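Local coordinates for NBS-LRR class disease resistance protein (PDB 6FU9) that probably recognises a pathogen effector through the small heavy-metal-associated (HMA-like) domain of a rice immune receptor, at residues K8-I13 against R44-V49. Sequence-based numbering, arbitrary orientation.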
# COMPACT_ATOMS: atom_id res chain seq x y z
N LYS A 8 7.79 -3.67 3.83
CA LYS A 8 6.40 -3.19 3.77
C LYS A 8 5.65 -3.99 2.80
O LYS A 8 6.02 -4.07 1.59
CB LYS A 8 6.37 -1.72 3.39
CG LYS A 8 4.98 -1.12 3.38
CD LYS A 8 5.06 0.39 3.10
CE LYS A 8 3.77 1.07 2.99
NZ LYS A 8 4.10 2.49 2.74
N ILE A 9 4.59 -4.70 3.24
CA ILE A 9 3.79 -5.55 2.42
C ILE A 9 2.34 -5.06 2.52
O ILE A 9 1.84 -4.90 3.64
CB ILE A 9 3.82 -7.00 2.86
CG1 ILE A 9 5.26 -7.54 2.93
CG2 ILE A 9 2.97 -7.84 1.95
CD1 ILE A 9 5.42 -8.80 3.70
N VAL A 10 1.70 -4.82 1.40
CA VAL A 10 0.29 -4.38 1.40
C VAL A 10 -0.54 -5.43 0.72
O VAL A 10 -0.20 -5.84 -0.43
CB VAL A 10 0.10 -3.03 0.73
CG1 VAL A 10 -1.38 -2.55 0.91
CG2 VAL A 10 1.04 -1.97 1.27
N PHE A 11 -1.61 -5.86 1.39
CA PHE A 11 -2.60 -6.76 0.83
C PHE A 11 -3.89 -5.99 0.55
O PHE A 11 -4.19 -5.02 1.27
CB PHE A 11 -2.92 -7.92 1.75
CG PHE A 11 -1.75 -8.80 2.09
CD1 PHE A 11 -1.32 -9.76 1.19
CD2 PHE A 11 -1.08 -8.69 3.28
CE1 PHE A 11 -0.25 -10.60 1.48
CE2 PHE A 11 -0.01 -9.51 3.58
CZ PHE A 11 0.39 -10.47 2.68
N LYS A 12 -4.62 -6.42 -0.46
CA LYS A 12 -6.02 -6.02 -0.67
C LYS A 12 -6.85 -7.22 -0.30
O LYS A 12 -6.68 -8.32 -0.84
CB LYS A 12 -6.22 -5.54 -2.10
CG LYS A 12 -5.70 -4.12 -2.35
CD LYS A 12 -6.60 -2.93 -1.92
CE LYS A 12 -7.65 -2.64 -2.96
NZ LYS A 12 -8.60 -1.60 -2.55
N ILE A 13 -7.79 -7.02 0.65
CA ILE A 13 -8.67 -8.13 1.12
C ILE A 13 -10.02 -7.53 1.21
O ILE A 13 -10.27 -6.72 2.12
CB ILE A 13 -8.24 -8.71 2.48
CG1 ILE A 13 -6.72 -8.87 2.60
CG2 ILE A 13 -8.95 -10.02 2.71
CD1 ILE A 13 -6.23 -9.50 3.89
N ARG A 44 -11.17 0.73 2.96
CA ARG A 44 -10.86 0.09 4.26
C ARG A 44 -10.60 -1.39 4.04
O ARG A 44 -10.93 -2.24 4.81
CB ARG A 44 -11.85 0.41 5.42
CG ARG A 44 -11.66 1.81 5.96
CD ARG A 44 -11.96 2.93 5.03
NE ARG A 44 -12.00 4.20 5.75
CZ ARG A 44 -11.97 5.40 5.18
NH1 ARG A 44 -12.03 6.51 5.91
NH2 ARG A 44 -11.89 5.52 3.85
N ASP A 45 -9.93 -1.66 2.91
CA ASP A 45 -9.60 -3.04 2.59
C ASP A 45 -8.11 -3.25 2.22
O ASP A 45 -7.74 -4.31 1.69
CB ASP A 45 -10.50 -3.61 1.53
CG ASP A 45 -10.36 -3.00 0.20
OD1 ASP A 45 -9.50 -2.13 -0.01
OD2 ASP A 45 -11.14 -3.42 -0.70
N GLN A 46 -7.28 -2.25 2.51
CA GLN A 46 -5.79 -2.40 2.38
C GLN A 46 -5.28 -2.81 3.73
O GLN A 46 -5.54 -2.12 4.72
CB GLN A 46 -5.12 -1.10 2.09
CG GLN A 46 -4.79 -0.73 0.74
CD GLN A 46 -4.11 0.66 0.66
OE1 GLN A 46 -3.10 0.99 1.29
NE2 GLN A 46 -4.60 1.43 -0.23
N VAL A 47 -4.53 -3.91 3.83
CA VAL A 47 -3.90 -4.32 5.06
C VAL A 47 -2.42 -4.07 4.89
O VAL A 47 -1.80 -4.71 4.02
CB VAL A 47 -4.16 -5.79 5.33
CG1 VAL A 47 -3.46 -6.26 6.59
CG2 VAL A 47 -5.70 -6.03 5.41
N VAL A 48 -1.90 -3.08 5.57
CA VAL A 48 -0.52 -2.62 5.44
C VAL A 48 0.28 -3.21 6.59
O VAL A 48 -0.01 -2.95 7.76
CB VAL A 48 -0.43 -1.07 5.41
CG1 VAL A 48 1.06 -0.69 5.24
CG2 VAL A 48 -1.30 -0.45 4.38
N VAL A 49 1.32 -3.97 6.24
CA VAL A 49 2.13 -4.73 7.15
C VAL A 49 3.57 -4.28 7.13
O VAL A 49 4.14 -4.19 6.03
CB VAL A 49 2.03 -6.22 6.85
CG1 VAL A 49 2.70 -7.03 7.94
CG2 VAL A 49 0.59 -6.65 6.59
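Lys12 and Asp45 form a salt bridge where strand 8-12 ends and strand 46-49 begins, NZ lying 2.7 Å from OD1 and meeting it on the syn side, 18° out of the carboxylate plane. The lysine chain bends twice, at chi2 (-80°) and chi3, which folds its amine back across to the aspartate instead of letting it run straight off the sheet. NZ also pairs with an acidic side chain of the other protein in the assembly, and the two carboxylates sharing it would tend to hold the amine in place. Just beyond the strand, Ile13 N donates to Asp45 O at 2.9 Å.

Further in, backbone bonds join Phe11 with Val47 and Ile9 with Val49 in both directions; Val10-Val48 lies between them and Lys12-Gln46 follows Phe11-Val47, both non-hydrogen-bonded pairs. Side chains therefore alternate between two faces. Lys8, Val10, Lys12, Gln46 and Val48 share one, where Gln46 CG touches Val10 CG1 and Lys12 CD, both at 3.9 Å, while its amide NE2 bonds to an acidic side chain and the backbone of the partner chain. Long polar residues suit this binding surface, with valines filling in between them.

The face of Ile9, Phe11, Val47 and Val49 is wholly apolar, as befits a side packed under helix 56-66. Val49 CG2 meets the Phe11 ring at its edge, 4.2 Å from CE2, and Ile13 CD1 reaches Val47 CG2 at 3.8 Å.

These are the two central strands of a four-stranded antiparallel sheet with the βαββαβ order of an HMA-like, ferredoxin-type fold. Strand 71-77 flanks 8-12; strand 34-40 flanks 46-49, with a classic beta bulge at Asp45 and Gln46, which both face Ala40; and helix 56-66 packs on Phe11 through Leu59, Val60 and Leu63.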